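Local structure of extracellular serine protease (Aeromonas sobria, 3WQB) at residues 12-17 / 59-64; 267-272 / 284-289; 471-476 / 537-542. The protein cleaves peptide bonds after paired basic residues, Lys-Lys or Lys-Arg, as a secreted, calcium-binding serine protease of the furin subfamily, and probably acts as a virulence factor. The protein carries 1 engineered substitution. One frame throughout, in Å; residues are numbered along the deposited sequence.

The three contacts follow one another along the chain and do not touch. Contact 1 (12-17 / 59-64) ties the N-terminal arm to a short helix on the protein surface, away from the annotated sites. Contact 2 (267-272 / 284-289) joins two loops of the subtilisin domain near the predicted catalytic residues: the side chain of Tyr270 lies about 8 Å from that of Ala336, the engineered position of the predicted charge relay, and about 10 Å from that of His115. Contact 3 (471-476 / 537-542) belongs to the P-domain. Centres of contacts 1 and 2 are 28 Å apart, and contact 3 is 31 Å from either; contacts 2 and 3 lie on opposite sides of the chain's centre.

Contact 1: residues 12-17 / 59-64; sequences SGMDIG and LWWAHR
The indole of Trp60 is gripped along its edge by the carbonyl oxygens of Asp15 and Gly17, and this is the tight part of the contact. NE1 of Trp60 donates to the carbonyl oxygen of Gly17 at 3.1 Å; the acceptor lies close to the ring plane, while the donor sits well above the carbonyl plane, so the bond, with an N-H...O angle of 150°, is bent at both ends. Farther along the same edge, the carbonyl oxygen of Asp15 approaches Trp60 CH2 to 3.2 Å, again in the ring plane, and the sulfur of Met14 follows at 4.1 Å from CH2, a Met-aromatic contact at the edge. Ile16 CA comes in obliquely, 3.6 Å from Trp60 CZ2. Trp60 reaches the loop because CG is tucked between its backbone N and carbonyl carbon (chi1 63°).

Held in this way, the N-terminal arm packs against helix 60-64 of the subtilisin-like (peptidase S8) part, for which Leu59 is the N-cap residue. The arm's own bend is an Asx turn: Asp15 OD1 accepts from Gly17 N at 2.8 Å, which probably helps to orient the Gly17 carbonyl. Asn420 of helix 419-426 links both partners, donating through ND2 to Ile16 O and accepting through OD1 from Trp61 N.

Trp61 forms the looser, partly exposed side. Its CG swings anti to the backbone N (chi1 -177°), and one face of the indole receives the CG2 methyl of Ile16 in a CH-pi contact, 4.1 Å from the five-membered ring's centroid. Met14 CG comes in obliquely near Trp61 CD1 at 4.1 Å, a van der Waals touch without any polar bond. Asp15, at the solvent margin, turns its carboxylate back on its own loop.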
# COMPACT_ATOMS: atom_id res chain seq x y z
N SER A 12 36.02 -16.65 0.75
CA SER A 12 35.66 -17.83 1.52
C SER A 12 35.40 -17.42 2.97
O SER A 12 36.19 -16.69 3.56
CB SER A 12 36.79 -18.84 1.46
OG SER A 12 36.33 -20.14 1.77
N GLY A 13 34.28 -17.88 3.52
CA GLY A 13 33.93 -17.62 4.92
C GLY A 13 33.41 -16.22 5.22
O GLY A 13 33.32 -15.83 6.38
N MET A 14 33.08 -15.46 4.17
CA MET A 14 32.51 -14.12 4.34
C MET A 14 31.25 -14.14 5.19
O MET A 14 30.32 -14.91 4.93
CB MET A 14 32.22 -13.52 2.96
CG MET A 14 31.57 -12.12 2.97
SD MET A 14 32.53 -10.82 3.77
CE MET A 14 34.01 -10.81 2.76
N ASP A 15 31.22 -13.28 6.20
CA ASP A 15 30.04 -13.03 7.03
C ASP A 15 29.26 -11.92 6.34
O ASP A 15 29.72 -10.79 6.25
CB ASP A 15 30.47 -12.62 8.44
CG ASP A 15 29.31 -12.30 9.38
OD1 ASP A 15 28.13 -12.26 8.96
OD2 ASP A 15 29.61 -12.08 10.57
N ILE A 16 28.07 -12.25 5.83
CA ILE A 16 27.23 -11.28 5.12
C ILE A 16 26.17 -10.65 6.03
O ILE A 16 25.29 -9.91 5.56
CB ILE A 16 26.55 -11.90 3.87
CG1 ILE A 16 25.64 -13.07 4.28
CG2 ILE A 16 27.60 -12.32 2.83
CD1 ILE A 16 24.53 -13.39 3.28
N GLY A 17 26.28 -10.93 7.32
CA GLY A 17 25.28 -10.51 8.30
C GLY A 17 25.32 -9.06 8.74
O GLY A 17 26.18 -8.28 8.33
N LEU A 59 22.36 -4.27 3.05
CA LEU A 59 22.69 -4.24 1.63
C LEU A 59 24.17 -3.95 1.39
O LEU A 59 24.59 -3.80 0.24
CB LEU A 59 21.83 -3.20 0.89
CG LEU A 59 21.78 -1.77 1.44
CD1 LEU A 59 23.13 -1.07 1.38
CD2 LEU A 59 20.74 -0.98 0.66
N TRP A 60 24.96 -3.91 2.46
CA TRP A 60 26.37 -3.53 2.32
C TRP A 60 27.17 -4.43 1.36
O TRP A 60 28.06 -3.95 0.67
CB TRP A 60 27.03 -3.45 3.70
CG TRP A 60 27.09 -4.74 4.45
CD1 TRP A 60 26.21 -5.18 5.40
CD2 TRP A 60 28.10 -5.75 4.33
NE1 TRP A 60 26.61 -6.41 5.87
CE2 TRP A 60 27.76 -6.78 5.23
CE3 TRP A 60 29.25 -5.89 3.54
CZ2 TRP A 60 28.54 -7.94 5.38
CZ3 TRP A 60 30.02 -7.04 3.68
CH2 TRP A 60 29.66 -8.05 4.59
N TRP A 61 26.85 -5.72 1.32
CA TRP A 61 27.58 -6.65 0.47
C TRP A 61 27.19 -6.46 -0.98
O TRP A 61 28.04 -6.57 -1.86
CB TRP A 61 27.37 -8.09 0.95
CG TRP A 61 28.13 -9.15 0.20
CD1 TRP A 61 29.34 -9.68 0.53
CD2 TRP A 61 27.69 -9.83 -0.98
NE1 TRP A 61 29.69 -10.65 -0.39
CE2 TRP A 61 28.69 -10.77 -1.32
CE3 TRP A 61 26.54 -9.74 -1.79
CZ2 TRP A 61 28.59 -11.60 -2.44
CZ3 TRP A 61 26.44 -10.57 -2.90
CH2 TRP A 61 27.45 -11.50 -3.21
N ALA A 62 25.93 -6.14 -1.25
CA ALA A 62 25.55 -5.71 -2.60
C ALA A 62 26.40 -4.51 -3.04
O ALA A 62 27.00 -4.52 -4.11
CB ALA A 62 24.07 -5.40 -2.68
N HIS A 63 26.47 -3.49 -2.19
CA HIS A 63 27.23 -2.31 -2.53
C HIS A 63 28.72 -2.60 -2.70
O HIS A 63 29.34 -2.08 -3.63
CB HIS A 63 26.99 -1.20 -1.51
CG HIS A 63 25.70 -0.47 -1.73
ND1 HIS A 63 25.52 0.86 -1.38
CD2 HIS A 63 24.52 -0.87 -2.28
CE1 HIS A 63 24.30 1.23 -1.70
NE2 HIS A 63 23.67 0.21 -2.24
N ARG A 64 29.30 -3.44 -1.84
CA ARG A 64 30.72 -3.76 -1.93
C ARG A 64 31.04 -4.68 -3.10
O ARG A 64 32.20 -4.80 -3.46
CB ARG A 64 31.23 -4.39 -0.62
CG ARG A 64 31.29 -3.43 0.55
CD ARG A 64 32.08 -4.01 1.71
NE ARG A 64 33.52 -3.99 1.44
CZ ARG A 64 34.45 -4.54 2.20
NH1 ARG A 64 34.13 -5.17 3.32
NH2 ARG A 64 35.73 -4.46 1.84

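Contact 2: residues 267-272 / 284-289; sequences RSSYSS and GEYGTD
Residues 268-271 form a type I beta turn, closed by Ser271 N to Ser268 O, and the turn comes nearest the other segment where the CA atoms of Ser268 and Gly284 are 6.0 Å apart. In this subtilisin-like domain the turn precedes strand 277-282, an outermost strand of the parallel sheet, and residues 284-289 follow that strand, so the contact joins the loops at its two ends.

Glu285 grips the turn with both carboxylate oxygens. OE2 accepts from Ser269 N at 2.9 Å in a nearly straight bond (165°), and OE1 accepts from Ser269 OG at 2.7 Å; each uses its syn lone pair, so the two bonds fix the rotation of the carboxylate. A bend at chi2 (-69°) folds the glutamate chain back to this position. Asn262 ND2 is a further donor to OE2.

The carbonyl oxygen of Gly284 accepts from Ser268 OG at 2.8 Å and more weakly from Tyr270 OH, whose stronger polar partner is Gly334 N. The Tyr270 ring lies with Ser268 CB over one face, and its edge is directed at the face of Tyr286 in an offset edge-to-face pair with planes at 75° and centroids 5.9 Å apart. The two phenols reach past one another from opposing directions, which brings Tyr270 CD2 to 3.6 Å from Tyr286 OH. One water bridges the phenol to the turn, lying in the Tyr286 ring plane 2.7 Å from OH and donating to Ser269 OG.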
# COMPACT_ATOMS: atom_id res chain seq x y z
N ARG A 267 8.32 -1.85 14.53
CA ARG A 267 7.35 -1.16 13.69
C ARG A 267 7.36 0.34 13.96
O ARG A 267 7.27 0.76 15.12
CB ARG A 267 5.95 -1.70 13.97
CG ARG A 267 4.91 -1.24 12.98
CD ARG A 267 3.52 -1.22 13.60
NE ARG A 267 3.32 -0.08 14.51
CZ ARG A 267 2.86 -0.16 15.76
NH1 ARG A 267 2.70 0.96 16.46
NH2 ARG A 267 2.58 -1.33 16.31
N SER A 268 7.45 1.14 12.91
CA SER A 268 7.31 2.58 13.08
C SER A 268 5.96 2.84 13.72
O SER A 268 4.98 2.16 13.40
CB SER A 268 7.40 3.28 11.73
OG SER A 268 8.65 3.06 11.14
N SER A 269 5.92 3.79 14.65
CA SER A 269 4.74 4.08 15.44
C SER A 269 3.45 4.09 14.62
O SER A 269 2.45 3.50 15.02
CB SER A 269 4.93 5.43 16.16
OG SER A 269 5.19 6.47 15.23
N TYR A 270 3.50 4.76 13.47
CA TYR A 270 2.33 5.03 12.63
C TYR A 270 1.96 3.91 11.66
O TYR A 270 0.89 3.96 11.05
CB TYR A 270 2.59 6.31 11.82
CG TYR A 270 3.92 6.25 11.11
CD1 TYR A 270 4.09 5.44 9.99
CD2 TYR A 270 5.04 6.92 11.61
CE1 TYR A 270 5.32 5.33 9.36
CE2 TYR A 270 6.28 6.83 10.99
CZ TYR A 270 6.41 6.02 9.86
OH TYR A 270 7.62 5.90 9.21
N SER A 271 2.80 2.89 11.49
CA SER A 271 2.60 1.97 10.35
C SER A 271 1.32 1.15 10.42
O SER A 271 1.03 0.51 11.44
CB SER A 271 3.76 0.98 10.21
OG SER A 271 3.68 0.28 8.97
N SER A 272 0.57 1.14 9.32
CA SER A 272 -0.52 0.19 9.18
C SER A 272 0.05 -1.22 9.10
O SER A 272 1.22 -1.40 8.74
CB SER A 272 -1.36 0.50 7.95
OG SER A 272 -1.96 1.79 8.08
N GLY A 284 11.49 4.74 9.46
CA GLY A 284 11.84 5.65 10.54
C GLY A 284 10.65 6.25 11.26
O GLY A 284 9.52 5.74 11.17
N GLU A 285 10.93 7.33 11.99
CA GLU A 285 9.92 8.04 12.75
C GLU A 285 9.74 9.41 12.12
O GLU A 285 9.12 9.47 11.07
CB GLU A 285 10.27 8.06 14.24
CG GLU A 285 10.16 6.67 14.89
CD GLU A 285 8.73 6.15 15.00
OE1 GLU A 285 7.78 6.96 14.95
OE2 GLU A 285 8.55 4.92 15.15
N TYR A 286 10.28 10.48 12.71
CA TYR A 286 10.05 11.83 12.19
C TYR A 286 11.30 12.66 11.93
O TYR A 286 11.21 13.71 11.30
CB TYR A 286 9.06 12.59 13.09
CG TYR A 286 7.70 11.94 13.09
CD1 TYR A 286 6.73 12.30 12.15
CD2 TYR A 286 7.38 10.94 14.01
CE1 TYR A 286 5.48 11.67 12.13
CE2 TYR A 286 6.14 10.31 14.00
CZ TYR A 286 5.19 10.69 13.06
OH TYR A 286 3.96 10.07 13.04
N GLY A 287 12.45 12.18 12.40
CA GLY A 287 13.73 12.84 12.14
C GLY A 287 14.00 13.98 13.08
O GLY A 287 14.97 14.73 12.90
N THR A 288 13.15 14.10 14.10
CA THR A 288 13.21 15.19 15.07
C THR A 288 13.84 14.62 16.33
O THR A 288 15.02 14.83 16.61
CB THR A 288 11.81 15.77 15.33
OG1 THR A 288 10.90 14.69 15.56
CG2 THR A 288 11.32 16.56 14.12
N ASP A 289 13.06 13.85 17.08
CA ASP A 289 13.55 13.18 18.28
C ASP A 289 14.32 11.89 17.98
O ASP A 289 15.20 11.49 18.73
CB ASP A 289 12.38 12.88 19.22
CG ASP A 289 11.66 14.14 19.67
OD1 ASP A 289 12.34 15.08 20.12
OD2 ASP A 289 10.42 14.18 19.56
O HOH W 1 3.38 8.45 15.06

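Contact 3: residues 471-476 / 537-542; sequences TVEAVQ and KFYGES
Just one backbone bridge, Thr471 with Ser542, forms between a strand that turns a corner at Glu473 and the segment leaving a beta turn. In the P-domain, strand 471-482 carries a classic beta bulge here, Glu473 and Ala474 both facing Leu593 of strand 583-595, while residues 538-541 make a type II turn. Two very straight bonds join turn and strand: Val472 N donates to Glu541 O, and Gly540 N donates to Val472 O, both at 2.8 Å and 175°. Val472 is thus held through both its backbone N and O. Gly540, with a phi of 97°, occupies the third position of the turn, where a side chain would jam against the preceding carbonyl.

Val472 and Phe538 extend alongside one another, with Val472 CG1 4.0 Å from Phe538 CB. Beyond the bulge, Val475 crosses Phe538 at about a right angle; with CG1 anti to the carbonyl carbon (chi1 -63°), CG2 falls between N and the carbonyl carbon and approaches Phe538 CD2 to 3.7 Å. Tyr539 leaves its backbone heading away from the strand, yet its CD1 lies 3.5 Å from Glu473 O. Glu473 CG touches the Tyr539 ring at CE1 (4.1 Å), the two side chains meeting at a slant. Glu473 OE2 bonds to His595 and forms a salt bridge with Arg359, and Tyr539 OH bonds to Asp363; Arg359 and Asp363 lie on helix 358-368, tying the P-domain to the protease domain. Where the strand bends away, a water joins the backbones, donating to Glu473 O at 3.1 Å and accepting from Phe538 N at 2.9 Å.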
# COMPACT_ATOMS: atom_id res chain seq x y z
N THR A 471 0.55 -25.45 -4.29
CA THR A 471 1.33 -24.79 -3.26
C THR A 471 0.89 -23.34 -3.24
O THR A 471 0.91 -22.66 -4.26
CB THR A 471 2.82 -24.90 -3.56
OG1 THR A 471 3.18 -26.29 -3.55
CG2 THR A 471 3.65 -24.13 -2.53
N VAL A 472 0.47 -22.88 -2.07
CA VAL A 472 -0.08 -21.54 -1.90
C VAL A 472 1.01 -20.48 -1.95
O VAL A 472 2.10 -20.65 -1.39
CB VAL A 472 -0.84 -21.41 -0.56
CG1 VAL A 472 -1.35 -19.98 -0.36
CG2 VAL A 472 -1.99 -22.40 -0.46
N GLU A 473 0.71 -19.38 -2.63
CA GLU A 473 1.49 -18.15 -2.45
C GLU A 473 0.65 -17.17 -1.64
O GLU A 473 1.05 -16.76 -0.55
CB GLU A 473 1.93 -17.57 -3.80
CG GLU A 473 2.97 -18.46 -4.49
CD GLU A 473 3.10 -18.21 -5.98
OE1 GLU A 473 3.11 -17.04 -6.42
OE2 GLU A 473 3.20 -19.20 -6.72
N ALA A 474 -0.53 -16.81 -2.15
CA ALA A 474 -1.41 -15.91 -1.43
C ALA A 474 -2.84 -16.39 -1.57
O ALA A 474 -3.16 -17.17 -2.48
CB ALA A 474 -1.28 -14.48 -1.96
N VAL A 475 -3.68 -15.96 -0.64
CA VAL A 475 -5.12 -16.18 -0.76
C VAL A 475 -5.86 -14.85 -0.71
O VAL A 475 -5.52 -13.96 0.09
CB VAL A 475 -5.69 -17.16 0.32
CG1 VAL A 475 -5.08 -18.55 0.17
CG2 VAL A 475 -5.48 -16.65 1.72
N GLN A 476 -6.87 -14.73 -1.56
CA GLN A 476 -7.80 -13.62 -1.53
C GLN A 476 -9.15 -14.12 -1.08
O GLN A 476 -9.56 -15.24 -1.42
CB GLN A 476 -7.94 -12.97 -2.90
CG GLN A 476 -6.67 -12.30 -3.40
CD GLN A 476 -6.77 -11.91 -4.85
OE1 GLN A 476 -7.19 -12.72 -5.68
NE2 GLN A 476 -6.38 -10.68 -5.18
N LYS A 537 -0.03 -15.29 4.95
CA LYS A 537 0.34 -16.22 6.03
C LYS A 537 0.56 -17.66 5.60
O LYS A 537 1.30 -18.40 6.26
CB LYS A 537 -0.72 -16.15 7.13
CG LYS A 537 -0.58 -17.16 8.25
CD LYS A 537 0.68 -16.94 9.09
CE LYS A 537 0.78 -17.95 10.22
NZ LYS A 537 -0.29 -17.78 11.24
N PHE A 538 -0.07 -18.05 4.50
CA PHE A 538 -0.12 -19.46 4.10
C PHE A 538 0.94 -19.83 3.05
O PHE A 538 0.91 -20.92 2.49
CB PHE A 538 -1.53 -19.81 3.61
CG PHE A 538 -2.60 -19.39 4.57
CD1 PHE A 538 -2.82 -20.10 5.74
CD2 PHE A 538 -3.39 -18.27 4.30
CE1 PHE A 538 -3.81 -19.71 6.63
CE2 PHE A 538 -4.39 -17.87 5.20
CZ PHE A 538 -4.59 -18.60 6.36
N TYR A 539 1.88 -18.92 2.81
CA TYR A 539 2.90 -19.11 1.79
C TYR A 539 3.62 -20.44 1.95
O TYR A 539 4.24 -20.70 2.99
CB TYR A 539 3.89 -17.95 1.87
CG TYR A 539 4.82 -17.85 0.68
CD1 TYR A 539 4.51 -17.01 -0.39
CD2 TYR A 539 6.01 -18.59 0.62
CE1 TYR A 539 5.36 -16.91 -1.48
CE2 TYR A 539 6.87 -18.49 -0.47
CZ TYR A 539 6.54 -17.65 -1.52
OH TYR A 539 7.37 -17.54 -2.60
N GLY A 540 3.56 -21.26 0.90
CA GLY A 540 4.27 -22.53 0.89
C GLY A 540 3.43 -23.74 1.28
O GLY A 540 3.83 -24.87 1.04
N GLU A 541 2.28 -23.50 1.91
CA GLU A 541 1.39 -24.59 2.33
C GLU A 541 0.67 -25.24 1.14
O GLU A 541 0.55 -24.64 0.08
CB GLU A 541 0.34 -24.08 3.32
CG GLU A 541 0.91 -23.68 4.67
CD GLU A 541 -0.14 -23.46 5.74
OE1 GLU A 541 -1.36 -23.64 5.49
OE2 GLU A 541 0.26 -23.08 6.86
N SER A 542 0.18 -26.46 1.34
CA SER A 542 -0.68 -27.11 0.37
C SER A 542 -2.09 -26.53 0.48
O SER A 542 -2.62 -26.35 1.58
CB SER A 542 -0.72 -28.62 0.61
OG SER A 542 -1.72 -29.22 -0.21
O HOH W 2 -0.89 -17.00 1.87